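Local coordinates for glucoamylase (Thermoanaerobacterium thermosaccharolyticum, PDB 1LF6), which hydrolyses terminal alpha-1,4-linked glucose residues one after another from the non-reducing ends of glucan chains, releasing beta-D-glucose, at residues E530-S535 / R575-G580; L598-T603 / E636-D641; G631-E636 / A649-W654. One frame throughout, in Å; residues are numbered along the deposited sequence.

Overall arrangement
The three contacts illustrate how loops joining the helices of an (alpha/alpha) barrel can be tied together around the probable substrate site. Contacts 1 and 2 have centres about 13 Å apart and touch where Arg-575 NE lies 3.3 Å from Trp-599 CZ2. Contacts 2 and 3, centres about 11 Å apart, share Glu-636, whereas contacts 1 and 3 do not touch, their nearest atoms being about 7 Å apart. The side chain of Asp-533 is about 5 Å from that of Glu-435, the likely proton acceptor, and that of Arg-575 about 6 Å from that of Glu-438, the likely donor; the side chains of Gln-637 and Glu-636 are each about 4 Å from that of Trp-325, which probably binds substrate.

Contact 1: E530-S535 / R575-G580; sequences EIVDPS and RYNHDG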
loop_
_atom_site.group_PDB
_atom_site.type_symbol
_atom_site.label_atom_id
_atom_site.label_comp_id
_atom_site.label_asym_id
_atom_site.label_seq_id
_atom_site.Cartn_x
_atom_site.Cartn_y
_atom_site.Cartn_z
ATOM N N GLU A 530 -20.630 10.772 22.244
ATOM C CA GLU A 530 -21.354 9.831 21.387
ATOM C C GLU A 530 -20.386 9.021 20.528
ATOM O O GLU A 530 -20.776 8.031 19.908
ATOM C CB GLU A 530 -22.288 10.565 20.416
ATOM C CG GLU A 530 -23.392 11.424 21.013
ATOM C CD GLU A 530 -24.226 12.085 19.925
ATOM O OE1 GLU A 530 -24.867 11.354 19.142
ATOM O OE2 GLU A 530 -24.237 13.335 19.837
ATOM N N ILE A 531 -19.130 9.445 20.485
ATOM C CA ILE A 531 -18.148 8.787 19.627
ATOM C C ILE A 531 -17.109 7.907 20.304
ATOM O O ILE A 531 -16.323 8.386 21.128
ATOM C CB ILE A 531 -17.384 9.843 18.797
ATOM C CG1 ILE A 531 -18.372 10.878 18.230
ATOM C CG2 ILE A 531 -16.598 9.175 17.692
ATOM C CD1 ILE A 531 -19.427 10.311 17.286
ATOM N N VAL A 532 -17.109 6.621 19.961
ATOM C CA VAL A 532 -16.125 5.686 20.503
ATOM C C VAL A 532 -15.231 5.218 19.356
ATOM O O VAL A 532 -15.629 5.263 18.191
ATOM C CB VAL A 532 -16.785 4.471 21.221
ATOM C CG1 VAL A 532 -17.505 4.958 22.467
ATOM C CG2 VAL A 532 -17.736 3.731 20.290
ATOM N N ASP A 533 -14.024 4.776 19.694
ATOM C CA ASP A 533 -13.025 4.377 18.703
ATOM C C ASP A 533 -12.184 3.228 19.279
ATOM O O ASP A 533 -11.644 3.339 20.378
ATOM C CB ASP A 533 -12.153 5.610 18.429
ATOM C CG ASP A 533 -11.121 5.392 17.340
ATOM O OD1 ASP A 533 -10.538 4.291 17.266
ATOM O OD2 ASP A 533 -10.876 6.350 16.571
ATOM N N PRO A 534 -12.060 2.108 18.545
ATOM C CA PRO A 534 -11.272 0.976 19.049
ATOM C C PRO A 534 -9.797 1.291 19.290
ATOM O O PRO A 534 -9.082 0.497 19.900
ATOM C CB PRO A 534 -11.475 -0.093 17.980
ATOM C CG PRO A 534 -11.746 0.692 16.758
ATOM C CD PRO A 534 -12.647 1.790 17.234
ATOM N N SER A 535 -9.355 2.456 18.820
ATOM C CA SER A 535 -7.971 2.882 18.988
ATOM C C SER A 535 -7.575 2.989 20.456
ATOM O O SER A 535 -6.386 3.028 20.777
ATOM C CB SER A 535 -7.744 4.240 18.310
ATOM O OG SER A 535 -7.968 4.157 16.912
ATOM N N ARG A 575 -13.719 2.281 12.408
ATOM C CA ARG A 575 -12.749 3.106 13.133
ATOM C C ARG A 575 -13.438 3.869 14.268
ATOM O O ARG A 575 -12.829 4.144 15.298
ATOM C CB ARG A 575 -12.103 4.123 12.194
ATOM C CG ARG A 575 -11.531 3.540 10.922
ATOM C CD ARG A 575 -11.496 4.623 9.845
ATOM N NE ARG A 575 -10.289 5.417 9.853
ATOM C CZ ARG A 575 -10.185 6.627 9.310
ATOM N NH1 ARG A 575 -9.031 7.275 9.358
ATOM N NH2 ARG A 575 -11.236 7.204 8.751
ATOM N N TYR A 576 -14.704 4.228 14.053
ATOM C CA TYR A 576 -15.514 4.955 15.043
ATOM C C TYR A 576 -16.904 5.174 14.457
ATOM O O TYR A 576 -17.083 5.073 13.244
ATOM C CB TYR A 576 -14.870 6.306 15.392
ATOM C CG TYR A 576 -14.610 7.206 14.200
ATOM C CD1 TYR A 576 -15.627 7.999 13.658
ATOM C CD2 TYR A 576 -13.352 7.249 13.598
ATOM C CE1 TYR A 576 -15.397 8.808 12.549
ATOM C CE2 TYR A 576 -13.113 8.057 12.482
ATOM C CZ TYR A 576 -14.140 8.831 11.967
ATOM O OH TYR A 576 -13.908 9.619 10.863
ATOM N N ASN A 577 -17.888 5.469 15.303
ATOM C CA ASN A 577 -19.250 5.677 14.811
ATOM C C ASN A 577 -19.331 6.882 13.886
ATOM O O ASN A 577 -18.709 7.913 14.144
ATOM C CB ASN A 577 -20.240 5.902 15.966
ATOM C CG ASN A 577 -19.686 5.498 17.307
ATOM O OD1 ASN A 577 -18.662 6.017 17.751
ATOM N ND2 ASN A 577 -20.369 4.566 17.971
ATOM N N HIS A 578 -20.105 6.735 12.815
ATOM C CA HIS A 578 -20.332 7.795 11.836
ATOM C C HIS A 578 -19.148 8.103 10.931
ATOM O O HIS A 578 -19.097 9.156 10.295
ATOM C CB HIS A 578 -20.797 9.065 12.551
ATOM C CG HIS A 578 -21.949 8.835 13.478
ATOM N ND1 HIS A 578 -23.173 8.379 13.041
ATOM C CD2 HIS A 578 -22.051 8.952 14.825
ATOM C CE1 HIS A 578 -23.981 8.224 14.076
ATOM N NE2 HIS A 578 -23.324 8.565 15.170
ATOM N N ASP A 579 -18.196 7.178 10.870
ATOM C CA ASP A 579 -17.027 7.350 10.018
ATOM C C ASP A 579 -17.548 7.441 8.585
ATOM O O ASP A 579 -18.388 6.640 8.172
ATOM C CB ASP A 579 -16.089 6.147 10.179
ATOM C CG ASP A 579 -14.840 6.245 9.314
ATOM O OD1 ASP A 579 -14.622 7.289 8.663
ATOM O OD2 ASP A 579 -14.066 5.263 9.296
ATOM N N GLY A 580 -17.068 8.423 7.829
ATOM C CA GLY A 580 -17.533 8.565 6.462
ATOM C C GLY A 580 -16.490 8.256 5.406
ATOM O O GLY A 580 -16.772 8.358 4.217
HETATM O O HOH W 1 -24.372 8.729 17.677
#
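Ile-531 meets the imidazole of His-578 at its edge, CD1 lying 3.8 Å from CD2 and in the ring plane. Also in that plane is a water that lies 2.7 Å from His-578 NE2 and itself donates to Glu-530 OE1; the other carboxylate oxygen of Glu-530 accepts from the backbone N of Asp-527. The imidazole stacks with Tyr-526. On one face of the Tyr-576 ring rests Asp-579 CB, while the Asp-533 carboxylate approaches obliquely, its plane turned 36° from the ring. Tyr-576 to Asp-579 form a type II beta turn, with His-578 taking the positive phi of its third position, in a loop of the (alpha/alpha) barrel that borders the probable catalytic site. From this turn the Asn-577 amide reaches across: OD1 accepts from Val-532 N at 2.8 Å, in its own carbonyl plane and with an angle of 159° at the hydrogen, while ND2 lies 3.6 Å from Val-532 CG2. CG anti to the backbone N (chi1 -176°) brings the Asp-533 carboxylate beside Arg-575 O and into an Asx turn, in which OD1 accepts from both Ser-535 N (2.7 Å) and Ser-535 OG (2.6 Å), from the same face of the carboxylate. Its OD2 is bonded to Trp-437 NE1.

Contact 2: L598-T603 / E636-D641; sequences LWPLLT and EQVWED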
loop_
_atom_site.group_PDB
_atom_site.type_symbol
_atom_site.label_atom_id
_atom_site.label_comp_id
_atom_site.label_asym_id
_atom_site.label_seq_id
_atom_site.Cartn_x
_atom_site.Cartn_y
_atom_site.Cartn_z
ATOM N N LEU A 598 -15.398 -1.609 7.308
ATOM C CA LEU A 598 -14.635 -2.404 8.270
ATOM C C LEU A 598 -13.151 -2.497 7.942
ATOM O O LEU A 598 -12.774 -2.681 6.792
ATOM C CB LEU A 598 -15.233 -3.810 8.358
ATOM C CG LEU A 598 -16.431 -4.062 9.286
ATOM C CD1 LEU A 598 -17.236 -2.803 9.520
ATOM C CD2 LEU A 598 -17.293 -5.162 8.679
ATOM N N TRP A 599 -12.315 -2.387 8.970
ATOM C CA TRP A 599 -10.873 -2.446 8.785
ATOM C C TRP A 599 -10.248 -3.723 9.325
ATOM O O TRP A 599 -10.196 -3.936 10.537
ATOM C CB TRP A 599 -10.201 -1.246 9.463
ATOM C CG TRP A 599 -10.446 0.073 8.779
ATOM C CD1 TRP A 599 -11.649 0.591 8.390
ATOM C CD2 TRP A 599 -9.461 1.055 8.444
ATOM N NE1 TRP A 599 -11.475 1.834 7.836
ATOM C CE2 TRP A 599 -10.140 2.146 7.856
ATOM C CE3 TRP A 599 -8.068 1.121 8.584
ATOM C CZ2 TRP A 599 -9.474 3.292 7.404
ATOM C CZ3 TRP A 599 -7.403 2.262 8.137
ATOM C CH2 TRP A 599 -8.112 3.334 7.553
ATOM N N PRO A 600 -9.771 -4.603 8.434
ATOM C CA PRO A 600 -9.161 -5.819 8.978
ATOM C C PRO A 600 -8.024 -5.442 9.935
ATOM O O PRO A 600 -7.665 -6.210 10.826
ATOM C CB PRO A 600 -8.685 -6.575 7.726
ATOM C CG PRO A 600 -8.830 -5.586 6.587
ATOM C CD PRO A 600 -9.980 -4.714 6.982
ATOM N N LEU A 601 -7.468 -4.248 9.747
ATOM C CA LEU A 601 -6.402 -3.758 10.624
ATOM C C LEU A 601 -6.901 -3.793 12.068
ATOM O O LEU A 601 -6.183 -4.210 12.968
ATOM C CB LEU A 601 -6.026 -2.315 10.258
ATOM C CG LEU A 601 -5.175 -1.520 11.261
ATOM C CD1 LEU A 601 -3.821 -2.188 11.461
ATOM C CD2 LEU A 601 -4.993 -0.095 10.751
ATOM N N LEU A 602 -8.139 -3.351 12.280
ATOM C CA LEU A 602 -8.714 -3.325 13.614
ATOM C C LEU A 602 -9.049 -4.719 14.136
ATOM O O LEU A 602 -9.188 -4.919 15.343
ATOM C CB LEU A 602 -9.942 -2.414 13.638
ATOM C CG LEU A 602 -9.551 -0.975 13.278
ATOM C CD1 LEU A 602 -10.775 -0.068 13.323
ATOM C CD2 LEU A 602 -8.466 -0.494 14.248
ATOM N N THR A 603 -9.187 -5.682 13.231
ATOM C CA THR A 603 -9.449 -7.061 13.634
ATOM C C THR A 603 -8.139 -7.554 14.243
ATOM O O THR A 603 -8.127 -8.233 15.267
ATOM C CB THR A 603 -9.805 -7.948 12.423
ATOM O OG1 THR A 603 -11.082 -7.556 11.907
ATOM C CG2 THR A 603 -9.854 -9.422 12.839
ATOM N N GLU A 636 -7.361 -2.085 3.055
ATOM C CA GLU A 636 -7.577 -1.204 4.185
ATOM C C GLU A 636 -8.979 -1.447 4.750
ATOM O O GLU A 636 -9.178 -1.449 5.967
ATOM C CB GLU A 636 -7.449 0.244 3.715
ATOM C CG GLU A 636 -7.841 1.292 4.739
ATOM C CD GLU A 636 -7.804 2.686 4.153
ATOM O OE1 GLU A 636 -6.715 3.293 4.138
ATOM O OE2 GLU A 636 -8.866 3.157 3.687
ATOM N N GLN A 637 -9.941 -1.671 3.856
ATOM C CA GLN A 637 -11.329 -1.881 4.259
ATOM C C GLN A 637 -12.043 -3.013 3.524
ATOM O O GLN A 637 -11.716 -3.316 2.377
ATOM C CB GLN A 637 -12.127 -0.592 4.026
ATOM C CG GLN A 637 -11.584 0.632 4.736
ATOM C CD GLN A 637 -12.390 1.877 4.430
ATOM O OE1 GLN A 637 -13.620 1.867 4.500
ATOM N NE2 GLN A 637 -11.701 2.958 4.093
ATOM N N VAL A 638 -13.031 -3.613 4.194
ATOM C CA VAL A 638 -13.850 -4.684 3.627
ATOM C C VAL A 638 -15.329 -4.394 3.913
ATOM O O VAL A 638 -15.658 -3.693 4.874
ATOM C CB VAL A 638 -13.505 -6.080 4.229
ATOM C CG1 VAL A 638 -12.055 -6.442 3.917
ATOM C CG2 VAL A 638 -13.762 -6.082 5.728
ATOM N N TRP A 639 -16.214 -4.937 3.076
ATOM C CA TRP A 639 -17.658 -4.741 3.230
ATOM C C TRP A 639 -18.226 -5.510 4.417
ATOM O O TRP A 639 -17.734 -6.587 4.764
ATOM C CB TRP A 639 -18.394 -5.184 1.961
ATOM C CG TRP A 639 -18.077 -4.374 0.751
ATOM C CD1 TRP A 639 -17.195 -4.687 -0.242
ATOM C CD2 TRP A 639 -18.674 -3.128 0.381
ATOM N NE1 TRP A 639 -17.212 -3.716 -1.214
ATOM C CE2 TRP A 639 -18.112 -2.747 -0.856
ATOM C CE3 TRP A 639 -19.631 -2.296 0.975
ATOM C CZ2 TRP A 639 -18.476 -1.569 -1.512
ATOM C CZ3 TRP A 639 -19.992 -1.121 0.318
ATOM C CH2 TRP A 639 -19.413 -0.772 -0.913
ATOM N N GLU A 640 -19.277 -4.968 5.028
ATOM C CA GLU A 640 -19.905 -5.613 6.180
ATOM C C GLU A 640 -20.672 -6.882 5.825
ATOM O O GLU A 640 -20.675 -7.840 6.594
ATOM C CB GLU A 640 -20.900 -4.679 6.878
ATOM C CG GLU A 640 -20.372 -3.346 7.342
ATOM C CD GLU A 640 -20.522 -2.269 6.295
ATOM O OE1 GLU A 640 -20.701 -1.097 6.689
ATOM O OE2 GLU A 640 -20.458 -2.588 5.088
ATOM N N ASP A 641 -21.322 -6.890 4.665
ATOM C CA ASP A 641 -22.128 -8.043 4.273
ATOM C C ASP A 641 -21.363 -9.265 3.770
ATOM O O ASP A 641 -21.745 -10.396 4.054
ATOM C CB ASP A 641 -23.177 -7.614 3.227
ATOM C CG ASP A 641 -22.555 -7.148 1.925
ATOM O OD1 ASP A 641 -21.380 -6.734 1.937
ATOM O OD2 ASP A 641 -23.252 -7.183 0.892
HETATM O O HOH W 2 -7.144 -2.737 7.049
#
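Leu-598 and Val-638 form a single antiparallel bridge, a hydrogen-bonded pair: Val-638 N donates to Leu-598 O at 2.8 Å, and the return bond from Leu-598 N to Val-638 O is longer at 3.2 Å. A water bridges the same two segments, accepting from Leu-601 N in the first turn of helix 600-612 and donating to Glu-636 O at 2.6 Å.

The aromatic contacts gather on one face of the Trp-599 indole. Glu-636 CG stands 3.5 Å from the centroid of the six-membered ring, only 13° off its normal, and Gln-637 CG lies 3.7 Å from that of the five-membered ring. Its CG anti to the backbone N (chi1 172°) and the chain extended beyond it, Glu-636 runs along the indole and lays its carboxylate almost parallel to it, 6° apart. Gln-637 NE2 donates to Glu-636 OE2 at 2.9 Å, helping to keep both flat ends nearly parallel to the indole; Tyr-581 O and Arg-597 N hold the amide further, and Glu-636 OE1 is bonded to Tyr-337 OH. With an alanine in place of Trp-599 the face against Glu-636 CG and Gln-637 CG would be gone, which is likely to open a gap beside their aliphatic parts.

The apolar contacts centre on Leu-598: its CB meets Val-638 CG2 at 3.8 Å, and its CD2 rests on Glu-640 CA. Phe-627 of helix 618-627 packs on Pro-600 and Val-638, strand 564-567 touches Leu-598 and Glu-640, and helix 653-668 lies against Leu-601.

Contact 3: G631-E636 / A649-W654; sequences GGIISE and ASPLNW
Glu-636 and Ala-649 are joined by the shorter of two backbone hydrogen bonds, Glu-636 N donating to Ala-649 O at 2.8 Å. The second runs the opposite way between the segments, from Leu-652 N to Ile-634 O at 3.0 Å, and is nearly straight, with 168° at the hydrogen; both donors meet their acceptors almost along the C=O axis. A water reinforces the first link: it accepts from Ala-649 N at 2.8 Å and donates to Glu-636 OE2 at 2.7 Å, so that Glu-636 is coupled to the Ala-649 backbone through both its own N and its carboxylate.

Between the two bonds the serines pack through carbon, Ser-635 CB against Ser-650 CB at 3.7 Å, while their hydroxyls are engaged elsewhere. Ser-635 OG is bonded to Gln-637 O, and Ser-650 OG to Ala-35 O and Lys-37 N, which ties this loop to the N-terminal part of the chain. After a cis peptide bond, Pro-651 offers its CA and CB to Ile-633 CG2, which is pressed to 3.5 Å from Pro-651 CB, tighter than usual for two carbons; Ile-304 of helix 296-306 packs on both residues. Leu-652 stands at the N-cap position of helix 653-668. Its CG is anti to the backbone N (chi1 -176°), an orientation that carries CD2 to 3.5 Å from Glu-636 CA.

The chemistry is thus divided: main-chain bonds set how Ile-634 to Glu-636 lie against the approach to helix 653-668, Leu-652 packs on the apolar root of Glu-636, and the water, with Tyr-337 OH on OE1, holds its polar end. This probably helps to fix its side chain near Trp-325, a likely substrate-binding residue.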
loop_
_atom_site.group_PDB
_atom_site.type_symbol
_atom_site.label_atom_id
_atom_site.label_comp_id
_atom_site.label_asym_id
_atom_site.label_seq_id
_atom_site.Cartn_x
_atom_site.Cartn_y
_atom_site.Cartn_z
ATOM N N GLY A 631 -4.758 -13.097 -3.881
ATOM C CA GLY A 631 -3.328 -12.853 -3.969
ATOM C C GLY A 631 -2.646 -12.713 -2.616
ATOM O O GLY A 631 -1.449 -12.414 -2.543
ATOM N N GLY A 632 -3.404 -12.933 -1.545
ATOM C CA GLY A 632 -2.852 -12.817 -0.207
ATOM C C GLY A 632 -2.701 -11.364 0.211
ATOM O O GLY A 632 -1.982 -11.052 1.157
ATOM N N ILE A 633 -3.388 -10.470 -0.491
ATOM C CA ILE A 633 -3.314 -9.044 -0.199
ATOM C C ILE A 633 -4.487 -8.585 0.655
ATOM O O ILE A 633 -5.649 -8.896 0.373
ATOM C CB ILE A 633 -3.226 -8.234 -1.517
ATOM C CG1 ILE A 633 -1.832 -8.449 -2.129
ATOM C CG2 ILE A 633 -3.529 -6.750 -1.273
ATOM C CD1 ILE A 633 -1.611 -7.789 -3.469
ATOM N N ILE A 634 -4.158 -7.869 1.727
ATOM C CA ILE A 634 -5.153 -7.356 2.658
ATOM C C ILE A 634 -5.414 -5.885 2.353
ATOM O O ILE A 634 -4.488 -5.074 2.267
ATOM C CB ILE A 634 -4.673 -7.481 4.129
ATOM C CG1 ILE A 634 -4.310 -8.940 4.443
ATOM C CG2 ILE A 634 -5.764 -6.991 5.079
ATOM C CD1 ILE A 634 -3.708 -9.143 5.834
ATOM N N SER A 635 -6.686 -5.549 2.191
ATOM C CA SER A 635 -7.066 -4.177 1.903
ATOM C C SER A 635 -7.251 -3.397 3.194
ATOM O O SER A 635 -7.285 -3.964 4.283
ATOM C CB SER A 635 -8.374 -4.140 1.101
ATOM O OG SER A 635 -9.468 -4.562 1.900
ATOM N N GLU A 636 -7.361 -2.085 3.055
ATOM C CA GLU A 636 -7.577 -1.204 4.185
ATOM C C GLU A 636 -8.979 -1.447 4.750
ATOM O O GLU A 636 -9.178 -1.449 5.967
ATOM C CB GLU A 636 -7.449 0.244 3.715
ATOM C CG GLU A 636 -7.841 1.292 4.739
ATOM C CD GLU A 636 -7.804 2.686 4.153
ATOM O OE1 GLU A 636 -6.715 3.293 4.138
ATOM O OE2 GLU A 636 -8.866 3.157 3.687
ATOM N N ALA A 649 -7.609 1.340 -0.375
ATOM C CA ALA A 649 -6.216 1.022 -0.626
ATOM C C ALA A 649 -5.904 -0.447 -0.323
ATOM O O ALA A 649 -6.472 -1.047 0.591
ATOM C CB ALA A 649 -5.317 1.930 0.222
ATOM N N SER A 650 -5.011 -1.014 -1.124
ATOM C CA SER A 650 -4.549 -2.388 -0.948
ATOM C C SER A 650 -3.338 -2.573 -1.860
ATOM O O SER A 650 -3.324 -2.114 -2.999
ATOM C CB SER A 650 -5.630 -3.395 -1.318
ATOM O OG SER A 650 -5.633 -3.623 -2.711
ATOM N N PRO A 651 -2.285 -3.221 -1.352
ATOM C CA PRO A 651 -2.196 -3.730 0.025
ATOM C C PRO A 651 -1.982 -2.616 1.047
ATOM O O PRO A 651 -1.233 -1.673 0.784
ATOM C CB PRO A 651 -0.997 -4.686 -0.041
ATOM C CG PRO A 651 -0.139 -4.092 -1.126
ATOM C CD PRO A 651 -1.163 -3.702 -2.174
ATOM N N LEU A 652 -2.648 -2.704 2.201
ATOM C CA LEU A 652 -2.443 -1.705 3.253
ATOM C C LEU A 652 -1.291 -2.281 4.064
ATOM O O LEU A 652 -1.467 -3.231 4.830
ATOM C CB LEU A 652 -3.685 -1.536 4.143
ATOM C CG LEU A 652 -3.566 -0.442 5.214
ATOM C CD1 LEU A 652 -3.442 0.921 4.541
ATOM C CD2 LEU A 652 -4.774 -0.448 6.129
ATOM N N ASN A 653 -0.107 -1.712 3.875
ATOM C CA ASN A 653 1.093 -2.197 4.543
ATOM C C ASN A 653 0.989 -2.331 6.054
ATOM O O ASN A 653 1.495 -3.294 6.629
ATOM C CB ASN A 653 2.286 -1.324 4.146
ATOM C CG ASN A 653 2.618 -1.447 2.663
ATOM O OD1 ASN A 653 2.307 -2.464 2.032
ATOM N ND2 ASN A 653 3.257 -0.428 2.104
ATOM N N TRP A 654 0.326 -1.379 6.695
ATOM C CA TRP A 654 0.142 -1.418 8.138
ATOM C C TRP A 654 -0.669 -2.662 8.539
ATOM O O TRP A 654 -0.381 -3.302 9.564
ATOM C CB TRP A 654 -0.557 -0.127 8.578
ATOM C CG TRP A 654 -0.803 0.027 10.046
ATOM C CD1 TRP A 654 -0.424 -0.822 11.050
ATOM C CD2 TRP A 654 -1.532 1.086 10.670
ATOM N NE1 TRP A 654 -0.879 -0.355 12.263
ATOM C CE2 TRP A 654 -1.562 0.815 12.057
ATOM C CE3 TRP A 654 -2.165 2.242 10.191
ATOM C CZ2 TRP A 654 -2.204 1.659 12.968
ATOM C CZ3 TRP A 654 -2.803 3.077 11.093
ATOM C CH2 TRP A 654 -2.817 2.782 12.468
HETATM O O HOH W 3 -8.478 3.605 1.040
#